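Local coordinates for protein vanadium-dependent haloperoxidase (Zobellia galactanivorans, PDB 4CIT) that probably oxidises iodide with hydrogen peroxide, using bound vanadate as its cofactor, at residues A[220-225]-A[429-434]; A[235-240]-A[346-351]; A[248-251]-A[256-259]; A[261-266]-A[353-358]. All blocks are in the same frame, centred on the assembly; numbering follows the deposited sequence.

Contact 1 (A[220-225]-A[429-434]); sequences FKPVPP and IEVGVK
Rotation about the CA-CB bond of V431 places the methyl that meets the loop: CG1 stands anti to the backbone N (chi1 176°), beside the carbonyl carbon, and from there it projects off helix 426-446 at P222 and V223. On the loop side, the CA-CB bond of P222 is directed at the helix, and the flank of the pyrrolidine ring is what gets touched. V431 CG1 presses on P222 CB at 3.5 Å, tighter than usual for two carbons. CG1 alone reaches P222, whereas both methyls of V431, CG1 and CG2, lie loosely against V223 CG2, each at 4.3 Å. No hydrogen bond joins the two segments. Y364 adds polar fastening close by, since its side chain packs on V431 while its hydroxyl is hydrogen-bonded to V223 O. P222 also packs on E331 and Q435. This is an extended, proline-rich loop laid over the outer side of a helix of the PAP2 fold; another side of that helix carries I429, which touches the vanadate-pocket residues H424 and R418, and the side chain of V431 is about 12 Å from a bound vanadate ion.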
loop_
_atom_site.group_PDB
_atom_site.type_symbol
_atom_site.label_atom_id
_atom_site.label_comp_id
_atom_site.label_asym_id
_atom_site.label_seq_id
_atom_site.Cartn_x
_atom_site.Cartn_y
_atom_site.Cartn_z
ATOM N N PHE A 220 8.585 -11.208 -10.417
ATOM C CA PHE A 220 9.574 -10.183 -10.357
ATOM C C PHE A 220 10.676 -10.455 -9.351
ATOM O O PHE A 220 11.302 -9.503 -8.797
ATOM C CB PHE A 220 8.834 -8.836 -10.117
ATOM C CG PHE A 220 8.077 -8.418 -11.353
ATOM C CD1 PHE A 220 8.733 -7.871 -12.443
ATOM C CD2 PHE A 220 6.716 -8.695 -11.441
ATOM C CE1 PHE A 220 8.014 -7.571 -13.620
ATOM C CE2 PHE A 220 6.013 -8.457 -12.607
ATOM C CZ PHE A 220 6.674 -7.905 -13.693
ATOM N N LYS A 221 10.991 -11.703 -9.144
ATOM C CA LYS A 221 12.115 -12.104 -8.267
ATOM C C LYS A 221 13.379 -11.327 -8.759
ATOM O O LYS A 221 13.691 -11.450 -9.948
ATOM C CB LYS A 221 12.398 -13.572 -8.479
ATOM C CG LYS A 221 13.617 -14.092 -7.743
ATOM C CD LYS A 221 13.638 -15.627 -7.731
ATOM C CE LYS A 221 13.981 -16.254 -9.057
ATOM N NZ LYS A 221 15.258 -15.718 -9.576
ATOM N N PRO A 222 14.121 -10.695 -7.826
ATOM C CA PRO A 222 15.281 -9.929 -8.201
ATOM C C PRO A 222 16.515 -10.831 -8.255
ATOM O O PRO A 222 16.478 -12.013 -7.913
ATOM C CB PRO A 222 15.413 -8.915 -7.119
ATOM C CG PRO A 222 14.850 -9.508 -5.910
ATOM C CD PRO A 222 13.727 -10.385 -6.461
ATOM N N VAL A 223 17.630 -10.220 -8.608
ATOM C CA VAL A 223 18.901 -10.887 -8.394
ATOM C C VAL A 223 19.080 -11.199 -6.889
ATOM O O VAL A 223 18.479 -10.529 -6.010
ATOM C CB VAL A 223 20.097 -10.044 -8.925
ATOM C CG1 VAL A 223 19.982 -9.771 -10.437
ATOM C CG2 VAL A 223 20.199 -8.732 -8.224
ATOM N N PRO A 224 19.935 -12.199 -6.560
ATOM C CA PRO A 224 20.126 -12.468 -5.135
ATOM C C PRO A 224 20.950 -11.388 -4.473
ATOM O O PRO A 224 21.686 -10.690 -5.181
ATOM C CB PRO A 224 20.894 -13.773 -5.113
ATOM C CG PRO A 224 21.534 -13.903 -6.487
ATOM C CD PRO A 224 20.506 -13.284 -7.412
ATOM N N PRO A 225 20.829 -11.224 -3.154
ATOM C CA PRO A 225 21.648 -10.258 -2.466
ATOM C C PRO A 225 23.092 -10.767 -2.395
ATOM O O PRO A 225 23.367 -11.955 -2.489
ATOM C CB PRO A 225 21.076 -10.240 -1.037
ATOM C CG PRO A 225 20.455 -11.593 -0.831
ATOM C CD PRO A 225 20.078 -12.117 -2.199
ATOM N N ILE A 429 17.750 -1.755 -1.122
ATOM C CA ILE A 429 17.150 -0.530 -1.520
ATOM C C ILE A 429 17.166 -0.311 -3.034
ATOM O O ILE A 429 16.106 -0.101 -3.648
ATOM C CB ILE A 429 17.860 0.681 -0.817
ATOM C CG1 ILE A 429 17.691 0.597 0.728
ATOM C CG2 ILE A 429 17.401 1.999 -1.400
ATOM C CD1 ILE A 429 18.626 1.514 1.452
ATOM N N GLU A 430 18.347 -0.436 -3.645
ATOM C CA GLU A 430 18.507 -0.195 -5.102
ATOM C C GLU A 430 17.821 -1.265 -5.927
ATOM O O GLU A 430 17.040 -0.954 -6.854
ATOM C CB GLU A 430 19.959 -0.114 -5.437
ATOM C CG GLU A 430 20.522 1.163 -4.802
ATOM C CD GLU A 430 21.951 1.446 -5.254
ATOM O OE1 GLU A 430 22.552 0.609 -5.883
ATOM O OE2 GLU A 430 22.456 2.503 -4.935
ATOM N N VAL A 431 18.029 -2.509 -5.531
ATOM C CA VAL A 431 17.415 -3.612 -6.216
ATOM C C VAL A 431 15.911 -3.599 -5.960
ATOM O O VAL A 431 15.065 -3.928 -6.872
ATOM C CB VAL A 431 18.049 -4.982 -5.880
ATOM C CG1 VAL A 431 17.259 -6.045 -6.579
ATOM C CG2 VAL A 431 19.539 -4.960 -6.219
ATOM N N GLY A 432 15.501 -3.212 -4.745
ATOM C CA GLY A 432 14.074 -3.118 -4.434
ATOM C C GLY A 432 13.321 -2.077 -5.241
ATOM O O GLY A 432 12.212 -2.324 -5.734
ATOM N N VAL A 433 13.909 -0.898 -5.384
ATOM C CA VAL A 433 13.308 0.136 -6.271
ATOM C C VAL A 433 13.136 -0.360 -7.690
ATOM O O VAL A 433 12.090 -0.167 -8.339
ATOM C CB VAL A 433 14.203 1.403 -6.340
ATOM C CG1 VAL A 433 13.698 2.296 -7.522
ATOM C CG2 VAL A 433 14.122 2.136 -5.039
ATOM N N LYS A 434 14.146 -1.044 -8.237
ATOM C CA LYS A 434 14.022 -1.651 -9.552
ATOM C C LYS A 434 12.922 -2.654 -9.681
ATOM O O LYS A 434 12.167 -2.699 -10.646
ATOM C CB LYS A 434 15.382 -2.284 -9.933
ATOM C CG LYS A 434 15.342 -3.138 -11.207
ATOM C CD LYS A 434 16.741 -3.689 -11.577
ATOM C CE LYS A 434 16.566 -4.770 -12.686
ATOM N NZ LYS A 434 15.683 -4.353 -13.844
#

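Contact 2 (A[235-240]-A[346-351]); sequences AFYKEL and QHIDDS
I348 carries nearly all of its segment's share in this contact, reaching toward Y237 and L240 on helix 235-253. From CB, whose bond to CA points at that helix, the CG1 branch lies beside the backbone N (chi1 -54°) and heads for the partner. There I348 CG1 meets L240 CD2 at 4.4 Å, an ordinary loose contact between apolar groups. One bond further, CD1 turns away from a straight path (chi2 -64°) and ends at the phenol of Y237, approaching its ring obliquely. In the conformer given, I348 CD1 is 3.6 Å from Y237 CZ and 3.9 Å from Y237 CE1. The hydroxyl is modelled closer still, too close for a methyl group, and Y237 was deposited in two conformers, which makes these distances and the detail at the tip doubtful. The two side chains come at each other from opposite directions. Just beyond I348 the chain is shaped by an Asx turn, in which D349 OD1 accepts from both the backbone N and the OG of S351. The other carboxylate oxygen, OD2, is hydrogen-bonded to Y244 OH, a second tie to helix 235-253. L240 also packs on V343 and I344. The first turns of helix 235-253 therefore lie against the C-terminal end of helix 340-347 and the loop that leaves it, with Y237 resting on L230 of the preceding loop.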
loop_
_atom_site.group_PDB
_atom_site.type_symbol
_atom_site.label_atom_id
_atom_site.label_comp_id
_atom_site.label_asym_id
_atom_site.label_seq_id
_atom_site.Cartn_x
_atom_site.Cartn_y
_atom_site.Cartn_z
ATOM N N ALA A 235 31.600 -7.926 -1.067
ATOM C CA ALA A 235 30.509 -6.973 -1.366
ATOM C C ALA A 235 29.612 -6.780 -0.107
ATOM O O ALA A 235 29.239 -5.644 0.212
ATOM C CB ALA A 235 29.652 -7.404 -2.592
ATOM N N PHE A 236 29.314 -7.842 0.642
ATOM C CA PHE A 236 28.458 -7.762 1.797
ATOM C C PHE A 236 29.076 -6.841 2.846
ATOM O O PHE A 236 28.441 -5.913 3.395
ATOM C CB PHE A 236 28.132 -9.121 2.376
ATOM C CG PHE A 236 27.165 -9.069 3.548
ATOM C CD1 PHE A 236 27.660 -8.856 4.821
ATOM C CD2 PHE A 236 25.781 -9.062 3.365
ATOM C CE1 PHE A 236 26.810 -8.772 5.903
ATOM C CE2 PHE A 236 24.914 -8.924 4.436
ATOM C CZ PHE A 236 25.444 -8.789 5.724
ATOM N N TYR A 237 30.350 -7.048 3.101
ATOM C CA TYR A 237 31.028 -6.274 4.117
ATOM C C TYR A 237 31.071 -4.803 3.736
ATOM O O TYR A 237 30.879 -3.915 4.591
ATOM C CB TYR A 237 32.435 -6.829 4.394
ATOM C CG TYR A 237 32.901 -6.458 5.800
ATOM C CD1 TYR A 237 32.428 -7.162 6.893
ATOM C CD2 TYR A 237 33.786 -5.418 6.022
ATOM C CE1 TYR A 237 32.825 -6.872 8.180
ATOM C CE2 TYR A 237 34.201 -5.105 7.332
ATOM C CZ TYR A 237 33.706 -5.850 8.393
ATOM O OH TYR A 237 34.069 -5.569 9.701
ATOM N N LYS A 238 31.315 -4.514 2.469
ATOM C CA LYS A 238 31.243 -3.162 2.018
ATOM C C LYS A 238 29.914 -2.528 2.323
ATOM O O LYS A 238 29.843 -1.382 2.753
ATOM C CB LYS A 238 31.672 -3.010 0.557
ATOM C CG LYS A 238 33.171 -3.355 0.472
ATOM C CD LYS A 238 33.745 -3.071 -0.906
ATOM C CE LYS A 238 35.194 -3.512 -1.016
ATOM N NZ LYS A 238 35.522 -3.588 -2.455
ATOM N N GLU A 239 28.850 -3.260 2.038
ATOM C CA GLU A 239 27.533 -2.696 2.279
ATOM C C GLU A 239 27.183 -2.546 3.776
ATOM O O GLU A 239 26.560 -1.593 4.149
ATOM C CB GLU A 239 26.474 -3.614 1.603
ATOM C CG GLU A 239 26.590 -3.457 0.111
ATOM C CD GLU A 239 25.356 -3.712 -0.671
ATOM O OE1 GLU A 239 24.288 -4.010 -0.093
ATOM O OE2 GLU A 239 25.491 -3.564 -1.935
ATOM N N LEU A 240 27.692 -3.428 4.605
ATOM C CA LEU A 240 27.505 -3.396 6.063
ATOM C C LEU A 240 28.219 -2.199 6.616
ATOM O O LEU A 240 27.704 -1.413 7.437
ATOM C CB LEU A 240 28.187 -4.661 6.641
ATOM C CG LEU A 240 28.105 -4.804 8.137
ATOM C CD1 LEU A 240 26.663 -4.978 8.509
ATOM C CD2 LEU A 240 28.937 -5.986 8.612
ATOM N N GLN A 346 26.962 -7.988 16.673
ATOM C CA GLN A 346 27.652 -9.237 16.924
ATOM C C GLN A 346 29.120 -9.277 16.487
ATOM O O GLN A 346 29.920 -10.061 17.068
ATOM C CB GLN A 346 26.854 -10.453 16.394
ATOM C CG GLN A 346 25.627 -10.734 17.233
ATOM C CD GLN A 346 24.480 -11.580 16.608
ATOM O OE1 GLN A 346 24.709 -12.452 15.888
ATOM N NE2 GLN A 346 23.258 -11.251 16.919
ATOM N N HIS A 347 29.500 -8.472 15.503
ATOM C CA HIS A 347 30.839 -8.578 14.936
ATOM C C HIS A 347 31.620 -7.325 14.852
ATOM O O HIS A 347 32.829 -7.430 14.632
ATOM C CB HIS A 347 30.776 -9.247 13.553
ATOM C CG HIS A 347 30.116 -10.566 13.587
ATOM N ND1 HIS A 347 30.762 -11.697 14.062
ATOM C CD2 HIS A 347 28.863 -10.962 13.254
ATOM C CE1 HIS A 347 29.927 -12.720 14.061
ATOM N NE2 HIS A 347 28.773 -12.307 13.553
ATOM N N ILE A 348 31.016 -6.142 14.958
ATOM C CA ILE A 348 31.718 -4.913 14.741
ATOM C C ILE A 348 31.772 -4.012 15.956
ATOM O O ILE A 348 32.848 -3.497 16.303
ATOM C CB ILE A 348 31.089 -4.114 13.574
ATOM C CG1 ILE A 348 31.011 -4.998 12.320
ATOM C CG2 ILE A 348 31.789 -2.781 13.395
ATOM C CD1 ILE A 348 32.280 -5.465 11.726
ATOM N N ASP A 349 30.605 -3.706 16.561
ATOM C CA ASP A 349 30.505 -2.611 17.547
ATOM C C ASP A 349 29.253 -2.947 18.364
ATOM O O ASP A 349 28.125 -2.833 17.870
ATOM C CB ASP A 349 30.406 -1.264 16.855
ATOM C CG ASP A 349 30.324 -0.069 17.804
ATOM O OD1 ASP A 349 29.960 -0.216 19.003
ATOM O OD2 ASP A 349 30.528 1.064 17.276
ATOM N N ASP A 350 29.459 -3.298 19.637
ATOM C CA ASP A 350 28.298 -3.681 20.442
ATOM C C ASP A 350 27.481 -2.500 20.972
ATOM O O ASP A 350 26.374 -2.749 21.570
ATOM C CB ASP A 350 28.665 -4.668 21.550
ATOM C CG ASP A 350 29.739 -4.150 22.536
ATOM O OD1 ASP A 350 30.045 -2.982 22.510
ATOM O OD2 ASP A 350 30.219 -4.925 23.376
ATOM N N SER A 351 27.920 -1.296 20.768
ATOM C CA SER A 351 27.220 -0.087 21.181
ATOM C C SER A 351 26.412 0.606 20.026
ATOM O O SER A 351 25.584 1.531 20.310
ATOM C CB SER A 351 28.220 0.911 21.744
ATOM O OG SER A 351 28.915 1.583 20.658
#

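Contact 3 (A[248-251]-A[256-259]); sequences NKIT and SSEE
Apolar packing comes first, and it belongs to I250 as it meets E259 and S257. The longer branch of I250 is fully extended (chi2 171°), which carries CD1 out to the aliphatic base of the glutamate: I250 CD1 lies 3.7 Å from E259 CB, and I250 CG1 lies 3.9 Å from that same E259 CB. The shorter branch goes to the serine, with I250 CG2 3.9 Å from S257 OG, a contact between a methyl and a hydroxyl. Y420 of helix 407-420 packs on both I250 and E259. No hydrogen bond crosses between the segments; those of the S257 hydroxyl stay at the start of its own helix. The glutamate chain bends at chi2 (80°), bringing its carboxylate back over the start of that helix, where S257 OG donates to E259 OE1 at 3.2 Å through the anti lone pair of that oxygen. S257 occupies the N-cap of helix 258-266, and its hydroxyl also receives a weak bond from I260 N. Charge makes up the third group: E259 OE1 lies close to E253 OE1, while the neighbouring E258 is paired with R402. The buried serine hydroxyl is thus engaged as donor and as weak acceptor even with a methyl beside it. The nearness of two carboxylates may raise the proton affinity of one of them, an effect that the helix N terminus and the S257 hydroxyl would partly offset.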
loop_
_atom_site.group_PDB
_atom_site.type_symbol
_atom_site.label_atom_id
_atom_site.label_comp_id
_atom_site.label_asym_id
_atom_site.label_seq_id
_atom_site.Cartn_x
_atom_site.Cartn_y
_atom_site.Cartn_z
ATOM N N ASN A 248 26.965 6.665 11.735
ATOM C CA ASN A 248 27.977 7.446 12.534
ATOM C C ASN A 248 28.160 8.877 12.044
ATOM O O ASN A 248 28.329 9.783 12.889
ATOM C CB ASN A 248 29.317 6.712 12.623
ATOM C CG ASN A 248 29.228 5.408 13.443
ATOM O OD1 ASN A 248 28.293 5.224 14.221
ATOM N ND2 ASN A 248 30.100 4.464 13.156
ATOM N N LYS A 249 28.081 9.128 10.726
ATOM C CA LYS A 249 28.016 10.501 10.176
ATOM C C LYS A 249 26.803 11.276 10.626
ATOM O O LYS A 249 26.907 12.464 11.000
ATOM C CB LYS A 249 28.073 10.433 8.672
ATOM C CG LYS A 249 29.433 9.999 8.175
ATOM C CD LYS A 249 29.457 9.976 6.655
ATOM C CE LYS A 249 30.805 9.494 6.143
ATOM N NZ LYS A 249 30.827 9.447 4.643
ATOM N N ILE A 250 25.625 10.621 10.694
ATOM C CA ILE A 250 24.478 11.218 11.241
ATOM C C ILE A 250 24.650 11.628 12.701
ATOM O O ILE A 250 24.287 12.743 13.077
ATOM C CB ILE A 250 23.230 10.312 10.991
ATOM C CG1 ILE A 250 22.996 10.283 9.501
ATOM C CG2 ILE A 250 22.049 10.849 11.699
ATOM C CD1 ILE A 250 21.941 9.251 9.096
ATOM N N THR A 251 25.188 10.727 13.503
ATOM C CA THR A 251 25.575 11.057 14.899
ATOM C C THR A 251 26.439 12.306 14.922
ATOM O O THR A 251 26.186 13.190 15.748
ATOM C CB THR A 251 26.277 9.877 15.589
ATOM O OG1 THR A 251 25.365 8.758 15.592
ATOM C CG2 THR A 251 26.760 10.223 17.067
ATOM N N SER A 256 19.573 17.822 14.566
ATOM C CA SER A 256 19.078 18.661 13.466
ATOM C C SER A 256 18.909 17.935 12.078
ATOM O O SER A 256 18.002 18.280 11.276
ATOM C CB SER A 256 20.037 19.861 13.297
ATOM O OG SER A 256 21.364 19.482 13.632
ATOM N N SER A 257 19.760 16.933 11.828
ATOM C CA SER A 257 20.158 16.593 10.457
ATOM C C SER A 257 18.966 16.227 9.599
ATOM O O SER A 257 17.972 15.691 10.063
ATOM C CB SER A 257 21.262 15.551 10.442
ATOM O OG SER A 257 20.789 14.233 10.301
ATOM N N GLU A 258 19.061 16.588 8.352
ATOM C CA GLU A 258 18.010 16.325 7.418
ATOM C C GLU A 258 17.801 14.816 7.286
ATOM O O GLU A 258 16.650 14.347 7.101
ATOM C CB GLU A 258 18.374 16.988 6.129
ATOM C CG GLU A 258 17.482 16.720 4.926
ATOM C CD GLU A 258 16.140 17.409 4.954
ATOM O OE1 GLU A 258 15.704 17.820 6.051
ATOM O OE2 GLU A 258 15.521 17.518 3.852
ATOM N N GLU A 259 18.875 14.030 7.457
ATOM C CA GLU A 259 18.762 12.566 7.278
ATOM C C GLU A 259 17.874 11.925 8.277
ATOM O O GLU A 259 17.089 10.979 8.004
ATOM C CB GLU A 259 20.139 11.943 7.351
ATOM C CG GLU A 259 21.026 12.243 6.171
ATOM C CD GLU A 259 21.675 13.601 6.211
ATOM O OE1 GLU A 259 21.599 14.316 7.228
ATOM O OE2 GLU A 259 22.255 13.931 5.208
#

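Contact 4 (A[261-266]-A[353-358]); sequences QIARFW and KPVLQT
L356 places both methyls against A263 where helix 258-266 of this mainly helical PAP2-type enzyme packs on the loop leading to the vanadate pocket. The leucine holds CG beside its backbone N (chi1 -60°) and anti to the carbonyl carbon, an arrangement that turns both methyls to the alanine, CD1 nearest the carbonyl O. L356 CD1 is 3.6 Å from A263 O and, on the apolar side, 4.0 Å from A263 CB, while L356 CD2 approaches the same alanine and comes only loosely to R264 CG, at 4.3 Å. V355 contributes a methyl of its own, V355 CG1 lying 4.2 Å from A263 CB. The small alanine side chain is therefore met by two consecutive loop residues. L356 also packs on R418, a vanadate-pocket residue, and its side chain is about 8 Å from a bound vanadate ion, while its backbone is hydrogen-bonded to G421. Near the other end of the helix segment, W266 O is hydrogen-bonded to H368 NE2 of the same pocket. The side chain of R264 is extended (chi3 177°) and runs along the outside of the contact, where a water closes the gap: R264 NE donates to it at 2.7 Å, and the water in turn donates to V355 O at 2.9 Å.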
loop_
_atom_site.group_PDB
_atom_site.type_symbol
_atom_site.label_atom_id
_atom_site.label_comp_id
_atom_site.label_asym_id
_atom_site.label_seq_id
_atom_site.Cartn_x
_atom_site.Cartn_y
_atom_site.Cartn_z
ATOM N N GLN A 261 15.404 13.501 9.778
ATOM C CA GLN A 261 14.008 13.923 9.385
ATOM C C GLN A 261 13.438 13.042 8.289
ATOM O O GLN A 261 12.270 12.719 8.307
ATOM C CB GLN A 261 14.007 15.340 8.780
ATOM C CG GLN A 261 14.299 16.457 9.753
ATOM C CD GLN A 261 14.290 17.831 9.096
ATOM O OE1 GLN A 261 13.339 18.219 8.388
ATOM N NE2 GLN A 261 15.381 18.596 9.323
ATOM N N ILE A 262 14.278 12.683 7.337
ATOM C CA ILE A 262 13.864 11.856 6.160
ATOM C C ILE A 262 13.563 10.464 6.658
ATOM O O ILE A 262 12.533 9.887 6.343
ATOM C CB ILE A 262 14.906 11.910 5.060
ATOM C CG1 ILE A 262 14.898 13.342 4.414
ATOM C CG2 ILE A 262 14.709 10.722 4.101
ATOM C CD1 ILE A 262 16.014 13.631 3.389
ATOM N N ALA A 263 14.450 9.891 7.496
ATOM C CA ALA A 263 14.232 8.560 8.054
ATOM C C ALA A 263 12.894 8.485 8.801
ATOM O O ALA A 263 12.140 7.542 8.637
ATOM C CB ALA A 263 15.376 8.145 9.000
ATOM N N ARG A 264 12.621 9.469 9.667
ATOM C CA ARG A 264 11.403 9.464 10.462
ATOM C C ARG A 264 10.192 9.702 9.593
ATOM O O ARG A 264 9.170 9.083 9.836
ATOM C CB ARG A 264 11.508 10.515 11.580
ATOM C CG ARG A 264 12.556 10.103 12.592
ATOM C CD ARG A 264 12.672 10.965 13.846
ATOM N NE ARG A 264 13.715 10.338 14.716
ATOM C CZ ARG A 264 14.362 10.945 15.708
ATOM N NH1 ARG A 264 14.101 12.206 16.001
ATOM N NH2 ARG A 264 15.305 10.293 16.372
ATOM N N PHE A 265 10.301 10.509 8.541
ATOM C CA PHE A 265 9.115 10.888 7.723
ATOM C C PHE A 265 8.564 9.585 7.079
ATOM O O PHE A 265 7.365 9.375 7.005
ATOM C CB PHE A 265 9.514 11.836 6.650
ATOM C CG PHE A 265 8.392 12.354 5.886
ATOM C CD1 PHE A 265 7.692 13.413 6.373
ATOM C CD2 PHE A 265 8.052 11.815 4.650
ATOM C CE1 PHE A 265 6.652 13.966 5.656
ATOM C CE2 PHE A 265 7.001 12.364 3.931
ATOM C CZ PHE A 265 6.289 13.427 4.425
ATOM N N TRP A 266 9.464 8.705 6.631
ATOM C CA TRP A 266 9.080 7.569 5.866
ATOM C C TRP A 266 8.971 6.291 6.664
ATOM O O TRP A 266 8.506 5.278 6.126
ATOM C CB TRP A 266 10.022 7.338 4.681
ATOM C CG TRP A 266 9.902 8.365 3.650
ATOM C CD1 TRP A 266 10.712 9.411 3.444
ATOM C CD2 TRP A 266 8.832 8.462 2.656
ATOM N NE1 TRP A 266 10.258 10.167 2.384
ATOM C CE2 TRP A 266 9.143 9.575 1.842
ATOM C CE3 TRP A 266 7.768 7.632 2.306
ATOM C CZ2 TRP A 266 8.359 9.965 0.789
ATOM C CZ3 TRP A 266 6.947 8.064 1.278
ATOM C CH2 TRP A 266 7.302 9.187 0.482
ATOM N N LYS A 353 23.687 1.643 17.320
ATOM C CA LYS A 353 22.235 1.526 17.172
ATOM C C LYS A 353 21.794 2.228 15.911
ATOM O O LYS A 353 22.272 3.284 15.621
ATOM C CB LYS A 353 21.523 2.187 18.327
ATOM C CG LYS A 353 21.904 1.582 19.690
ATOM C CD LYS A 353 21.484 0.137 19.810
ATOM C CE LYS A 353 21.889 -0.447 21.202
ATOM N NZ LYS A 353 21.402 0.487 22.251
ATOM N N PRO A 354 20.836 1.660 15.208
ATOM C CA PRO A 354 20.306 2.308 14.057
ATOM C C PRO A 354 19.474 3.503 14.433
ATOM O O PRO A 354 18.943 3.552 15.543
ATOM C CB PRO A 354 19.435 1.198 13.409
ATOM C CG PRO A 354 19.060 0.331 14.533
ATOM C CD PRO A 354 20.244 0.364 15.474
ATOM N N VAL A 355 19.300 4.445 13.516
ATOM C CA VAL A 355 18.435 5.579 13.729
ATOM C C VAL A 355 17.000 5.128 13.982
ATOM O O VAL A 355 16.351 5.612 14.924
ATOM C CB VAL A 355 18.482 6.567 12.542
ATOM C CG1 VAL A 355 17.386 7.588 12.616
ATOM C CG2 VAL A 355 19.791 7.349 12.580
ATOM N N LEU A 356 16.517 4.224 13.167
ATOM C CA LEU A 356 15.154 3.683 13.326
ATOM C C LEU A 356 15.225 2.307 13.959
ATOM O O LEU A 356 16.167 1.575 13.723
ATOM C CB LEU A 356 14.503 3.542 11.975
ATOM C CG LEU A 356 14.364 4.861 11.201
ATOM C CD1 LEU A 356 13.746 4.566 9.832
ATOM C CD2 LEU A 356 13.576 5.937 11.907
ATOM N N GLN A 357 14.155 1.905 14.622
ATOM C CA GLN A 357 14.008 0.534 15.042
ATOM C C GLN A 357 13.875 -0.404 13.834
ATOM O O GLN A 357 13.179 -0.058 12.884
ATOM C CB GLN A 357 12.760 0.422 15.901
ATOM C CG GLN A 357 12.584 -0.960 16.500
ATOM C CD GLN A 357 11.430 -1.032 17.542
ATOM O OE1 GLN A 357 10.414 -1.795 17.372
ATOM N NE2 GLN A 357 11.609 -0.257 18.642
ATOM N N THR A 358 14.473 -1.596 13.916
ATOM C CA THR A 358 14.452 -2.520 12.795
ATOM C C THR A 358 13.126 -3.232 12.767
ATOM O O THR A 358 12.709 -3.706 13.789
ATOM C CB THR A 358 15.611 -3.551 12.921
ATOM O OG1 THR A 358 16.873 -2.821 13.012
ATOM C CG2 THR A 358 15.593 -4.419 11.663
HETATM O O HOH W 1 14.284 7.694 15.190
#

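How the contacts relate
From the N terminus, the chain first opens contact 1 at 220-225, in the loop before helix 235-253, and closes it only at helix 426-446; the other three contacts nest within this long loop. Contact 2 opens on helix 235-253. Contact 3 follows, closing a short turn between that helix and helix 258-266, wholly inside contact 2. Contact 4 opens next on helix 258-266. Contact 2 then closes at the end of helix 340-347 and the loop after it, tying these to helix 235-253, before contact 4 joins helix 258-266 to the loop preceding helix 367-383; the two therefore cross. Contacts 3 and 4 touch directly, whereas contact 1 touches none of the others.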